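Local coordinates for protein lipoteichoic acid primase (Listeria monocytogenes, PDB 4UOP) that belongs to the sulfatase-like family of metal-dependent enzymes, its extracellular catalytic domain having an alpha/beta fold that holds a magnesium ion, at residues W113-S118 and G336-I341; I341-M346 and Q356-T361; P84-L89 and Y256-L261; F68-T73 and D314-F319. All blocks are in the same frame, centred on the assembly; numbering follows the deposited sequence.

Interaction 1 (W113-S118 and G336-I341)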
loop_
_atom_site.group_PDB
_atom_site.type_symbol
_atom_site.label_atom_id
_atom_site.label_comp_id
_atom_site.label_asym_id
_atom_site.label_seq_id
_atom_site.Cartn_x
_atom_site.Cartn_y
_atom_site.Cartn_z
ATOM N N TRP B 113 7.389 3.641 13.044
ATOM C CA TRP B 113 8.416 2.740 12.509
ATOM C C TRP B 113 9.697 3.495 12.149
ATOM O O TRP B 113 10.819 3.077 12.522
ATOM C CB TRP B 113 7.891 1.978 11.278
ATOM C CG TRP B 113 8.945 1.103 10.678
ATOM C CD1 TRP B 113 9.856 1.453 9.735
ATOM C CD2 TRP B 113 9.249 -0.247 11.041
ATOM N NE1 TRP B 113 10.701 0.400 9.470
ATOM C CE2 TRP B 113 10.346 -0.657 10.256
ATOM C CE3 TRP B 113 8.689 -1.155 11.940
ATOM C CZ2 TRP B 113 10.897 -1.933 10.353
ATOM C CZ3 TRP B 113 9.238 -2.423 12.033
ATOM C CH2 TRP B 113 10.321 -2.799 11.243
ATOM N N SER B 114 9.524 4.561 11.372
ATOM C CA SER B 114 10.627 5.393 10.892
ATOM C C SER B 114 11.421 5.989 12.042
ATOM O O SER B 114 12.650 5.950 12.062
ATOM C CB SER B 114 10.081 6.527 10.012
ATOM O OG SER B 114 9.610 6.030 8.791
ATOM N N VAL B 115 10.704 6.520 13.019
ATOM C CA VAL B 115 11.346 7.165 14.145
ATOM C C VAL B 115 12.088 6.166 15.042
ATOM O O VAL B 115 13.255 6.393 15.398
ATOM C CB VAL B 115 10.329 8.012 14.935
ATOM C CG1 VAL B 115 10.952 8.580 16.198
ATOM C CG2 VAL B 115 9.808 9.129 14.037
ATOM N N TYR B 116 11.451 5.055 15.389
ATOM C CA TYR B 116 12.080 4.111 16.317
ATOM C C TYR B 116 13.261 3.346 15.688
ATOM O O TYR B 116 14.225 3.049 16.390
ATOM C CB TYR B 116 11.087 3.090 16.867
ATOM C CG TYR B 116 9.837 3.662 17.505
ATOM C CD1 TYR B 116 9.845 4.889 18.128
ATOM C CD2 TYR B 116 8.645 2.943 17.488
ATOM C CE1 TYR B 116 8.688 5.403 18.698
ATOM C CE2 TYR B 116 7.493 3.445 18.048
ATOM C CZ TYR B 116 7.515 4.678 18.644
ATOM O OH TYR B 116 6.354 5.192 19.192
ATOM N N THR B 117 13.146 3.006 14.404
ATOM C CA THR B 117 14.080 2.075 13.758
ATOM C C THR B 117 15.123 2.740 12.869
ATOM O O THR B 117 16.149 2.113 12.572
ATOM C CB THR B 117 13.363 0.999 12.891
ATOM O OG1 THR B 117 12.805 1.588 11.705
ATOM C CG2 THR B 117 12.287 0.298 13.679
ATOM N N SER B 118 14.864 3.974 12.415
ATOM C CA SER B 118 15.682 4.611 11.390
ATOM C C SER B 118 15.839 3.707 10.157
ATOM O O SER B 118 16.919 3.624 9.563
ATOM C CB SER B 118 17.052 5.013 11.963
ATOM O OG SER B 118 17.646 6.046 11.204
ATOM N N GLY B 336 15.385 17.118 6.794
ATOM C CA GLY B 336 15.302 15.868 7.495
ATOM C C GLY B 336 13.958 15.220 7.290
ATOM O O GLY B 336 13.011 15.852 6.807
ATOM N N GLY B 337 13.896 13.947 7.651
ATOM C CA GLY B 337 12.657 13.188 7.684
ATOM C C GLY B 337 12.575 12.380 8.954
ATOM O O GLY B 337 13.512 12.374 9.770
ATOM N N GLU B 338 11.446 11.704 9.150
ATOM C CA GLU B 338 11.242 10.967 10.389
ATOM C C GLU B 338 12.358 9.931 10.646
ATOM O O GLU B 338 12.740 9.731 11.778
ATOM C CB GLU B 338 9.860 10.334 10.427
ATOM C CG GLU B 338 8.801 11.374 10.790
ATOM C CD GLU B 338 7.405 11.067 10.288
ATOM O OE1 GLU B 338 7.237 10.425 9.219
ATOM O OE2 GLU B 338 6.464 11.527 10.962
ATOM N N ILE B 339 12.878 9.318 9.600
ATOM C CA ILE B 339 14.003 8.383 9.775
ATOM C C ILE B 339 15.262 9.004 10.379
ATOM O O ILE B 339 16.150 8.272 10.842
ATOM C CB ILE B 339 14.405 7.690 8.460
ATOM C CG1 ILE B 339 14.755 8.720 7.383
ATOM C CG2 ILE B 339 13.315 6.738 8.012
ATOM C CD1 ILE B 339 15.544 8.128 6.240
ATOM N N ASP B 340 15.375 10.328 10.325
ATOM C CA ASP B 340 16.549 11.043 10.835
ATOM C C ASP B 340 16.493 11.389 12.324
ATOM O O ASP B 340 17.474 11.860 12.889
ATOM C CB ASP B 340 16.764 12.323 10.025
ATOM C CG ASP B 340 16.961 12.045 8.531
ATOM O OD1 ASP B 340 17.780 11.145 8.210
ATOM O OD2 ASP B 340 16.282 12.688 7.688
ATOM N N ILE B 341 15.338 11.181 12.966
ATOM C CA ILE B 341 15.206 11.588 14.360
ATOM C C ILE B 341 16.155 10.812 15.286
ATOM O O ILE B 341 16.806 11.422 16.139
ATOM C CB ILE B 341 13.737 11.542 14.838
ATOM C CG1 ILE B 341 12.953 12.641 14.105
ATOM C CG2 ILE B 341 13.677 11.730 16.347
ATOM C CD1 ILE B 341 11.449 12.679 14.380
#
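Val-115 on the helix 107-117 packs against the turn that joins strand 336-337 to the helix 341-348, and its branches divide the work there. From CB, which points neither at the turn nor from it, the chain forks. CG1, anti to the backbone N (chi1 174°), barely reaches Ile-341 CG2 at 4.2 Å. CG2 meets Glu-338 O at 3.7 Å and the nearby Glu-338 CB, and crosses obliquely to Ile-341 CD1 at 3.9 Å. Tyr-282 of strand 277-283 lies against Val-115, Glu-338 and Ile-341 alike, which places this apolar cluster over the central sheet. Such a helix-on-sheet layer belongs to the alpha/beta core of the sulfatase-like fold, and the same helix carries Thr-108, a ligand of the magnesium ion, near its N-terminal end. One residue earlier, Ser-114 offers its CB to Ile-339 CG2 at 3.8 Å, while its OG turns to Thr-102 O and Asp-110 O, which compete for its one proton. Thr-102 N in turn donates to Glu-338 OE1, tying both segments to one loop. The polar link between the segments themselves comes just after the helix, where Ser-118 departs from helical backbone angles with a positive phi. Its OG, anti to the backbone N, donates to Ile-339 O over 2.7 Å, lying in the carbonyl plane with a C=O...OG angle of 159°. Gly-360 N bonds to the same hydroxyl, bringing a third piece of chain to the corner.

Interaction 2 (I341-M346 and Q356-T361)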
loop_
_atom_site.group_PDB
_atom_site.type_symbol
_atom_site.label_atom_id
_atom_site.label_comp_id
_atom_site.label_asym_id
_atom_site.label_seq_id
_atom_site.Cartn_x
_atom_site.Cartn_y
_atom_site.Cartn_z
ATOM N N ILE B 341 15.338 11.181 12.966
ATOM C CA ILE B 341 15.206 11.588 14.360
ATOM C C ILE B 341 16.155 10.812 15.286
ATOM O O ILE B 341 16.806 11.422 16.139
ATOM C CB ILE B 341 13.737 11.542 14.838
ATOM C CG1 ILE B 341 12.953 12.641 14.105
ATOM C CG2 ILE B 341 13.677 11.730 16.347
ATOM C CD1 ILE B 341 11.449 12.679 14.380
ATOM N N MET B 342 16.290 9.500 15.092
ATOM C CA MET B 342 17.147 8.693 15.990
ATOM C C MET B 342 18.624 9.128 15.962
ATOM O O MET B 342 19.176 9.460 17.009
ATOM C CB MET B 342 17.032 7.201 15.696
ATOM C CG MET B 342 17.987 6.378 16.538
ATOM S SD MET B 342 17.855 4.613 16.293
ATOM C CE MET B 342 19.191 4.083 17.369
ATOM N N PRO B 343 19.259 9.146 14.774
ATOM C CA PRO B 343 20.669 9.572 14.786
ATOM C C PRO B 343 20.880 11.001 15.310
ATOM O O PRO B 343 21.885 11.268 15.968
ATOM C CB PRO B 343 21.106 9.425 13.321
ATOM C CG PRO B 343 19.829 9.347 12.534
ATOM C CD PRO B 343 18.831 8.707 13.435
ATOM N N THR B 344 19.910 11.894 15.080
ATOM C CA THR B 344 20.008 13.260 15.555
ATOM C C THR B 344 19.971 13.280 17.097
ATOM O O THR B 344 20.774 13.955 17.754
ATOM C CB THR B 344 18.874 14.127 14.949
ATOM O OG1 THR B 344 18.968 14.119 13.517
ATOM C CG2 THR B 344 18.931 15.581 15.427
ATOM N N VAL B 345 19.025 12.539 17.672
ATOM C CA VAL B 345 18.859 12.510 19.104
ATOM C C VAL B 345 20.010 11.777 19.815
ATOM O O VAL B 345 20.479 12.234 20.853
ATOM C CB VAL B 345 17.495 11.896 19.481
ATOM C CG1 VAL B 345 17.407 11.642 20.988
ATOM C CG2 VAL B 345 16.393 12.841 19.037
ATOM N N MET B 346 20.464 10.668 19.250
ATOM C CA MET B 346 21.548 9.912 19.867
ATOM C C MET B 346 22.800 10.792 19.978
ATOM O O MET B 346 23.509 10.733 20.989
ATOM C CB MET B 346 21.863 8.635 19.087
ATOM C CG MET B 346 20.747 7.595 19.049
ATOM S SD MET B 346 20.103 7.066 20.666
ATOM C CE MET B 346 18.791 8.266 20.928
ATOM N N GLN B 356 25.274 -0.283 14.706
ATOM C CA GLN B 356 23.853 -0.286 14.420
ATOM C C GLN B 356 23.587 0.420 13.094
ATOM O O GLN B 356 24.020 1.554 12.872
ATOM C CB GLN B 356 23.054 0.357 15.548
ATOM C CG GLN B 356 21.560 0.383 15.253
ATOM C CD GLN B 356 20.702 0.476 16.491
ATOM O OE1 GLN B 356 21.164 0.248 17.597
ATOM N NE2 GLN B 356 19.434 0.800 16.301
ATOM N N ILE B 357 22.876 -0.274 12.216
ATOM C CA ILE B 357 22.552 0.250 10.902
ATOM C C ILE B 357 21.451 1.309 11.067
ATOM O O ILE B 357 20.447 1.064 11.742
ATOM C CB ILE B 357 22.127 -0.884 9.957
ATOM C CG1 ILE B 357 23.365 -1.715 9.582
ATOM C CG2 ILE B 357 21.478 -0.330 8.701
ATOM C CD1 ILE B 357 23.061 -3.121 9.125
ATOM N N MET B 358 21.695 2.496 10.531
ATOM C CA MET B 358 20.707 3.586 10.526
ATOM C C MET B 358 20.664 4.157 9.115
ATOM O O MET B 358 21.704 4.513 8.551
ATOM C CB MET B 358 21.079 4.679 11.544
ATOM C CG MET B 358 20.996 4.256 13.023
ATOM S SD MET B 358 21.258 5.641 14.162
ATOM C CE MET B 358 22.934 6.167 13.748
ATOM N N PHE B 359 19.465 4.241 8.535
ATOM C CA PHE B 359 19.310 4.819 7.207
ATOM C C PHE B 359 19.121 6.322 7.281
ATOM O O PHE B 359 19.284 7.016 6.290
ATOM C CB PHE B 359 18.168 4.148 6.461
ATOM C CG PHE B 359 18.492 2.747 6.061
ATOM C CD1 PHE B 359 18.390 1.712 6.978
ATOM C CD2 PHE B 359 18.997 2.477 4.799
ATOM C CE1 PHE B 359 18.742 0.415 6.619
ATOM C CE2 PHE B 359 19.349 1.182 4.435
ATOM C CZ PHE B 359 19.224 0.155 5.349
ATOM N N GLY B 360 18.790 6.818 8.464
ATOM C CA GLY B 360 18.738 8.257 8.703
ATOM C C GLY B 360 20.102 8.835 8.966
ATOM O O GLY B 360 21.086 8.091 9.120
ATOM N N THR B 361 20.147 10.160 9.039
ATOM C CA THR B 361 21.352 10.942 9.222
ATOM C C THR B 361 21.153 11.961 10.355
ATOM O O THR B 361 20.060 12.494 10.541
ATOM C CB THR B 361 21.680 11.693 7.910
ATOM O OG1 THR B 361 21.788 10.742 6.841
ATOM C CG2 THR B 361 22.960 12.484 8.011
#
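Met-342 is stretched along its whole length (chi1 176°, with chi2 and chi3 also close to 180°), and this carries its methyl off the helix to Gln-356, where CE lies 3.5 Å from NE2. Met-358 instead folds back at its last torsion (chi3 -61°), and the bend turns CE onto the ring of Pro-343, 3.8 Å from CB. The sulfur of Met-358 also sits beside the stem of Met-342, SD to CG 4.1 Å, the two chains crossing at about a right angle, whereas Met-358 and Pro-343 run past each other in opposite directions. Farther along, backbone replaces side chain as the surface that is touched: Pro-343 CG rests 3.6 Å from both Gly-360 C and Thr-361 N. Gly-360, having no side chain, allows the ring to lie close against the peptide. No hydrogen bond joins the segments directly. Polar atoms find partners just outside the contact: Thr-344 OG1 bonds with Asp-340 O and Ile-363 N, Thr-361 N donates to Asp-340 OD1, and Thr-361 OG1 is held by Lys-41 NZ. The loop 356-361 is thus laid along the first turn of helix 341-348, with Phe-359 packed on helices 412-433 and 34-41, while Met-342 and Met-346 are met by Met-139 and Leu-142 of helix 139-144.

Interaction 3 (P84-L89 and Y256-L261)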
loop_
_atom_site.group_PDB
_atom_site.type_symbol
_atom_site.label_atom_id
_atom_site.label_comp_id
_atom_site.label_asym_id
_atom_site.label_seq_id
_atom_site.Cartn_x
_atom_site.Cartn_y
_atom_site.Cartn_z
ATOM N N PRO B 84 -0.632 28.435 18.653
ATOM C CA PRO B 84 0.205 29.331 19.452
ATOM C C PRO B 84 1.313 28.631 20.266
ATOM O O PRO B 84 2.365 29.218 20.444
ATOM C CB PRO B 84 -0.794 30.046 20.376
ATOM C CG PRO B 84 -1.970 29.131 20.437
ATOM C CD PRO B 84 -2.034 28.438 19.109
ATOM N N THR B 85 1.094 27.404 20.739
ATOM C CA THR B 85 2.162 26.663 21.451
ATOM C C THR B 85 3.357 26.464 20.532
ATOM O O THR B 85 4.487 26.770 20.917
ATOM C CB THR B 85 1.677 25.298 21.995
ATOM O OG1 THR B 85 0.630 25.507 22.936
ATOM C CG2 THR B 85 2.801 24.520 22.697
ATOM N N LEU B 86 3.129 25.963 19.326
ATOM C CA LEU B 86 4.237 25.712 18.386
ATOM C C LEU B 86 4.877 27.021 17.959
ATOM O O LEU B 86 6.082 27.110 17.846
ATOM C CB LEU B 86 3.772 24.927 17.156
ATOM C CG LEU B 86 3.251 23.502 17.378
ATOM C CD1 LEU B 86 3.018 22.804 16.031
ATOM C CD2 LEU B 86 4.177 22.692 18.259
ATOM N N ASP B 87 4.068 28.048 17.746
ATOM C CA ASP B 87 4.595 29.353 17.338
ATOM C C ASP B 87 5.527 29.916 18.410
ATOM O O ASP B 87 6.586 30.430 18.086
ATOM C CB ASP B 87 3.468 30.338 17.048
ATOM C CG ASP B 87 2.487 29.832 15.986
ATOM O OD1 ASP B 87 2.788 28.852 15.252
ATOM O OD2 ASP B 87 1.396 30.425 15.887
ATOM N N GLY B 88 5.134 29.792 19.677
ATOM C CA GLY B 88 5.933 30.239 20.816
ATOM C C GLY B 88 7.243 29.477 20.963
ATOM O O GLY B 88 8.253 30.050 21.365
ATOM N N LEU B 89 7.242 28.188 20.631
ATOM C CA LEU B 89 8.476 27.378 20.711
ATOM C C LEU B 89 9.562 27.793 19.727
ATOM O O LEU B 89 10.735 27.487 19.953
ATOM C CB LEU B 89 8.173 25.901 20.463
ATOM C CG LEU B 89 7.453 25.140 21.566
ATOM C CD1 LEU B 89 7.073 23.766 21.037
ATOM C CD2 LEU B 89 8.306 25.033 22.815
ATOM N N TYR B 256 -7.060 22.531 19.479
ATOM C CA TYR B 256 -7.238 21.795 20.714
ATOM C C TYR B 256 -5.958 21.011 21.067
ATOM O O TYR B 256 -5.462 21.070 22.195
ATOM C CB TYR B 256 -8.433 20.850 20.618
ATOM C CG TYR B 256 -8.498 19.910 21.781
ATOM C CD1 TYR B 256 -9.039 20.318 23.006
ATOM C CD2 TYR B 256 -7.950 18.616 21.697
ATOM C CE1 TYR B 256 -9.057 19.456 24.089
ATOM C CE2 TYR B 256 -7.973 17.759 22.771
ATOM C CZ TYR B 256 -8.527 18.181 23.966
ATOM O OH TYR B 256 -8.519 17.316 25.041
ATOM N N ALA B 257 -5.440 20.279 20.098
ATOM C CA ALA B 257 -4.249 19.464 20.320
ATOM C C ALA B 257 -3.048 20.336 20.729
ATOM O O ALA B 257 -2.307 19.987 21.647
ATOM C CB ALA B 257 -3.940 18.646 19.079
ATOM N N ASP B 258 -2.873 21.464 20.058
ATOM C CA ASP B 258 -1.810 22.417 20.378
ATOM C C ASP B 258 -1.997 23.024 21.781
ATOM O O ASP B 258 -1.033 23.186 22.541
ATOM C CB ASP B 258 -1.732 23.493 19.301
ATOM C CG ASP B 258 -0.759 24.606 19.631
ATOM O OD1 ASP B 258 -1.114 25.539 20.409
ATOM O OD2 ASP B 258 0.374 24.571 19.079
ATOM N N LYS B 259 -3.241 23.341 22.140
ATOM C CA LYS B 259 -3.524 23.826 23.495
ATOM C C LYS B 259 -3.105 22.818 24.572
ATOM O O LYS B 259 -2.466 23.183 25.559
ATOM C CB LYS B 259 -5.007 24.136 23.644
ATOM C CG LYS B 259 -5.396 24.672 25.011
ATOM C CD LYS B 259 -6.822 25.189 24.948
ATOM C CE LYS B 259 -7.316 25.714 26.285
ATOM N NZ LYS B 259 -8.144 24.680 26.949
ATOM N N GLN B 260 -3.486 21.559 24.393
ATOM C CA GLN B 260 -3.204 20.525 25.379
ATOM C C GLN B 260 -1.710 20.251 25.438
ATOM O O GLN B 260 -1.170 20.030 26.515
ATOM C CB GLN B 260 -3.994 19.245 25.095
ATOM C CG GLN B 260 -5.512 19.421 25.255
ATOM C CD GLN B 260 -5.907 20.027 26.594
ATOM O OE1 GLN B 260 -5.306 19.729 27.628
ATOM N NE2 GLN B 260 -6.938 20.864 26.583
ATOM N N LEU B 261 -1.045 20.319 24.296
ATOM C CA LEU B 261 0.426 20.223 24.271
ATOM C C LEU B 261 1.075 21.332 25.101
ATOM O O LEU B 261 1.984 21.078 25.891
ATOM C CB LEU B 261 0.942 20.269 22.843
ATOM C CG LEU B 261 2.463 20.116 22.698
ATOM C CD1 LEU B 261 2.918 18.730 23.143
ATOM C CD2 LEU B 261 2.879 20.398 21.264
#
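Hydrogen bonds dominate the meeting of helix 84-89 with helix 246-271, and they converge on Asp-258. Its carboxylate grips two successive backbone amides of the first turn: Thr-85 N donates to OD1 of Asp-258 at 2.9 Å (N-H...O 158°), and Leu-86 N to OD2 of Asp-258 at 3.1 Å. Both oxygens use their syn lone pairs, making a two-pronged clasp that should fix the rotation of the carboxylate. With CG anti to the backbone N (chi1 174°), the carboxylate is carried to the first turn of helix 84-89. The hydroxyl of Thr-85 joins in, its OG1 lying 2.9 Å from Asp-258 O and 3.1 Å from Asp-258 OD1; its single proton could serve either acceptor. Van der Waals contacts frame this polar centre. Pro-84 CD approaches Asp-258 OD1 to 3.3 Å on one flank, while on the other Leu-86 CD2 meets Leu-261 CD2 at 4.0 Å. The leucines cross at about a right angle, and in the central sheet Leu-86 touches Phe-320 and Leu-261 touches Phe-281. The segment axes come within 8.8 Å, inclined at 55°. A buried acidic group facing the amino end of a short helix would be favoured by the partial positive charge there, so Asp-258 is probably ionised and pins the helix start by charge as well as by bonds.

Interaction 4 (F68-T73 and D314-F319)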
loop_
_atom_site.group_PDB
_atom_site.type_symbol
_atom_site.label_atom_id
_atom_site.label_comp_id
_atom_site.label_asym_id
_atom_site.label_seq_id
_atom_site.Cartn_x
_atom_site.Cartn_y
_atom_site.Cartn_z
ATOM N N PHE B 68 -0.652 16.877 12.060
ATOM C CA PHE B 68 -0.080 18.225 11.956
ATOM C C PHE B 68 0.804 18.321 10.690
ATOM O O PHE B 68 1.661 17.457 10.469
ATOM C CB PHE B 68 0.782 18.561 13.176
ATOM C CG PHE B 68 0.023 19.060 14.389
ATOM C CD1 PHE B 68 -1.017 18.330 14.937
ATOM C CD2 PHE B 68 0.410 20.235 15.031
ATOM C CE1 PHE B 68 -1.682 18.781 16.074
ATOM C CE2 PHE B 68 -0.247 20.689 16.169
ATOM C CZ PHE B 68 -1.281 19.945 16.703
ATOM N N GLN B 69 0.608 19.366 9.885
ATOM C CA GLN B 69 1.457 19.622 8.713
ATOM C C GLN B 69 1.914 21.068 8.733
ATOM O O GLN B 69 1.165 21.972 9.111
ATOM C CB GLN B 69 0.747 19.285 7.399
ATOM C CG GLN B 69 -0.549 20.042 7.148
ATOM C CD GLN B 69 -1.365 19.387 6.056
ATOM O OE1 GLN B 69 -2.002 18.365 6.291
ATOM N NE2 GLN B 69 -1.338 19.963 4.846
ATOM N N ARG B 70 3.148 21.287 8.305
ATOM C CA ARG B 70 3.784 22.587 8.461
ATOM C C ARG B 70 3.037 23.727 7.782
ATOM O O ARG B 70 3.001 24.831 8.330
ATOM C CB ARG B 70 5.240 22.553 7.986
ATOM C CG ARG B 70 6.044 23.789 8.363
ATOM C CD ARG B 70 5.928 24.105 9.840
ATOM N NE ARG B 70 6.888 25.098 10.317
ATOM C CZ ARG B 70 6.745 25.821 11.433
ATOM N NH1 ARG B 70 5.638 25.725 12.181
ATOM N NH2 ARG B 70 7.708 26.665 11.800
ATOM N N ASN B 71 2.450 23.484 6.610
ATOM C CA ASN B 71 1.738 24.560 5.895
ATOM C C ASN B 71 0.360 24.890 6.483
ATOM O O ASN B 71 -0.326 25.814 6.014
ATOM C CB ASN B 71 1.682 24.311 4.384
ATOM C CG ASN B 71 0.871 23.097 3.984
ATOM O OD1 ASN B 71 0.096 22.537 4.755
ATOM N ND2 ASN B 71 1.033 22.695 2.736
ATOM N N LEU B 72 -0.039 24.162 7.519
ATOM C CA LEU B 72 -1.216 24.545 8.313
ATOM C C LEU B 72 -0.869 24.722 9.791
ATOM O O LEU B 72 -1.643 24.367 10.668
ATOM C CB LEU B 72 -2.331 23.514 8.118
ATOM C CG LEU B 72 -2.847 23.384 6.679
ATOM C CD1 LEU B 72 -3.794 22.205 6.560
ATOM C CD2 LEU B 72 -3.546 24.660 6.218
ATOM N N THR B 73 0.322 25.228 10.060
ATOM C CA THR B 73 0.703 25.668 11.382
ATOM C C THR B 73 1.129 27.116 11.268
ATOM O O THR B 73 1.369 27.612 10.167
ATOM C CB THR B 73 1.856 24.844 11.979
ATOM O OG1 THR B 73 3.034 25.037 11.192
ATOM C CG2 THR B 73 1.497 23.366 12.042
ATOM N N ASP B 314 3.051 19.792 0.981
ATOM C CA ASP B 314 2.179 19.120 1.956
ATOM C C ASP B 314 2.894 18.103 2.818
ATOM O O ASP B 314 2.519 17.888 3.961
ATOM C CB ASP B 314 1.018 18.402 1.254
ATOM C CG ASP B 314 -0.067 19.358 0.769
ATOM O OD1 ASP B 314 -0.144 20.510 1.233
ATOM O OD2 ASP B 314 -0.873 18.917 -0.056
ATOM N N TYR B 315 3.959 17.505 2.297
ATOM C CA TYR B 315 4.671 16.488 3.053
ATOM C C TYR B 315 5.516 17.064 4.190
ATOM O O TYR B 315 6.065 16.324 4.988
ATOM C CB TYR B 315 5.531 15.640 2.112
ATOM C CG TYR B 315 4.774 14.548 1.389
ATOM C CD1 TYR B 315 3.436 14.696 1.057
ATOM C CD2 TYR B 315 5.409 13.383 0.996
ATOM C CE1 TYR B 315 2.744 13.708 0.371
ATOM C CE2 TYR B 315 4.732 12.393 0.299
ATOM C CZ TYR B 315 3.398 12.566 -0.013
ATOM O OH TYR B 315 2.692 11.610 -0.709
ATOM N N ARG B 316 5.621 18.390 4.272
ATOM C CA ARG B 316 6.298 18.992 5.396
ATOM C C ARG B 316 5.471 18.844 6.668
ATOM O O ARG B 316 4.269 19.164 6.685
ATOM C CB ARG B 316 6.600 20.474 5.145
ATOM C CG ARG B 316 7.340 20.794 3.842
ATOM C CD ARG B 316 6.944 22.160 3.280
ATOM N NE ARG B 316 7.303 23.164 4.193
ATOM C CZ ARG B 316 6.669 24.311 4.411
ATOM N NH1 ARG B 316 5.581 24.708 3.754
ATOM N NH2 ARG B 316 7.195 25.085 5.310
ATOM N N ILE B 317 6.137 18.417 7.727
ATOM C CA ILE B 317 5.543 18.233 9.039
ATOM C C ILE B 317 6.304 19.128 9.999
ATOM O O ILE B 317 7.515 19.348 9.821
ATOM C CB ILE B 317 5.589 16.755 9.520
ATOM C CG1 ILE B 317 6.966 16.139 9.242
ATOM C CG2 ILE B 317 4.526 15.954 8.794
ATOM C CD1 ILE B 317 7.238 14.800 9.891
ATOM N N PRO B 318 5.631 19.646 11.035
ATOM C CA PRO B 318 6.419 20.432 11.980
ATOM C C PRO B 318 7.448 19.573 12.723
ATOM O O PRO B 318 7.233 18.368 12.915
ATOM C CB PRO B 318 5.374 20.995 12.933
ATOM C CG PRO B 318 4.232 20.012 12.855
ATOM C CD PRO B 318 4.216 19.541 11.441
ATOM N N PHE B 319 8.545 20.210 13.111
ATOM C CA PHE B 319 9.627 19.579 13.850
ATOM C C PHE B 319 10.265 20.602 14.771
ATOM O O PHE B 319 10.724 21.653 14.312
ATOM C CB PHE B 319 10.678 19.009 12.904
ATOM C CG PHE B 319 11.843 18.373 13.608
ATOM C CD1 PHE B 319 11.756 17.084 14.099
ATOM C CD2 PHE B 319 13.013 19.087 13.824
ATOM C CE1 PHE B 319 12.825 16.504 14.766
ATOM C CE2 PHE B 319 14.074 18.517 14.498
ATOM C CZ PHE B 319 13.985 17.228 14.975
HETATM O O HOH W 1 2.942 21.147 5.074
#
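The loop that follows strand 59-65, just past the magnesium ligand Glu-66, is braced here against the chain leading into strand 319-322. Its central bond runs from Arg-70 N to Arg-316 O, 2.9 Å long and nearly straight (165°), though the donor stands well above the carbonyl plane. A second bond joins side chains: Asn-71 ND2 donates to Asp-314 OD1 at 2.9 Å, using the anti lone pair, with the amide and carboxylate planes almost perpendicular (88°). That OD1 is also bonded to Thr-290 OG1, and ND2 to Asp-313 OD2. Asn-71 OD1 is held by Gln-69 NE2 at 2.9 Å, and Asn-71 N donates to a water at 2.8 Å that probably bridges to Arg-316 O, other acceptors competing for its protons. To one side of these bonds the arginines pass obliquely, Arg-70 CG lying over one face of the Arg-316 guanidinium, 3.5 Å from NH2; Asp-313 forms a salt bridge with Arg-316, and Asn-97 and Gln-90 take the NH2 of Arg-70. Apolar packing closes the other end, where Pro-318 CG sits 3.8 Å from Phe-68 CB, at the edge of that ring. Gln-69 OE1 accepts from Ile-287 N and Ile-288 N, shortly after metal ligands Asp-284 and His-285 in the chain. Loops leaving neighbouring parallel strands, here 59-65 and 277-283, to gather round a metal are typical of the sulfatase and alkaline phosphatase type of alpha/beta fold.

In the fold
All four contacts join elements around the mixed central sheet. Interactions 1 and 2 are neighbours, centres about 7 Å apart, sharing Ile-341 and succeeding each other along the chain. The centres of interactions 3 and 4 lie about 14 Å apart, and interaction 3 is nested inside the long loop that interaction 4 closes; Phe-68 bridges them by packing on Leu-86 and Ala-257. Interactions 2 and 3, centres about 27 Å apart, sit on opposite sides of the chain's centre. Interaction 4 also touches interaction 1, through Ile-317 against Glu-338 and Phe-319 against Ile-341. Interactions 1, 3 and 4 draw distant segments together around strands 277-283 and 319-322, whereas interaction 2 is local; interactions 1 and 4 lie near the magnesium ion.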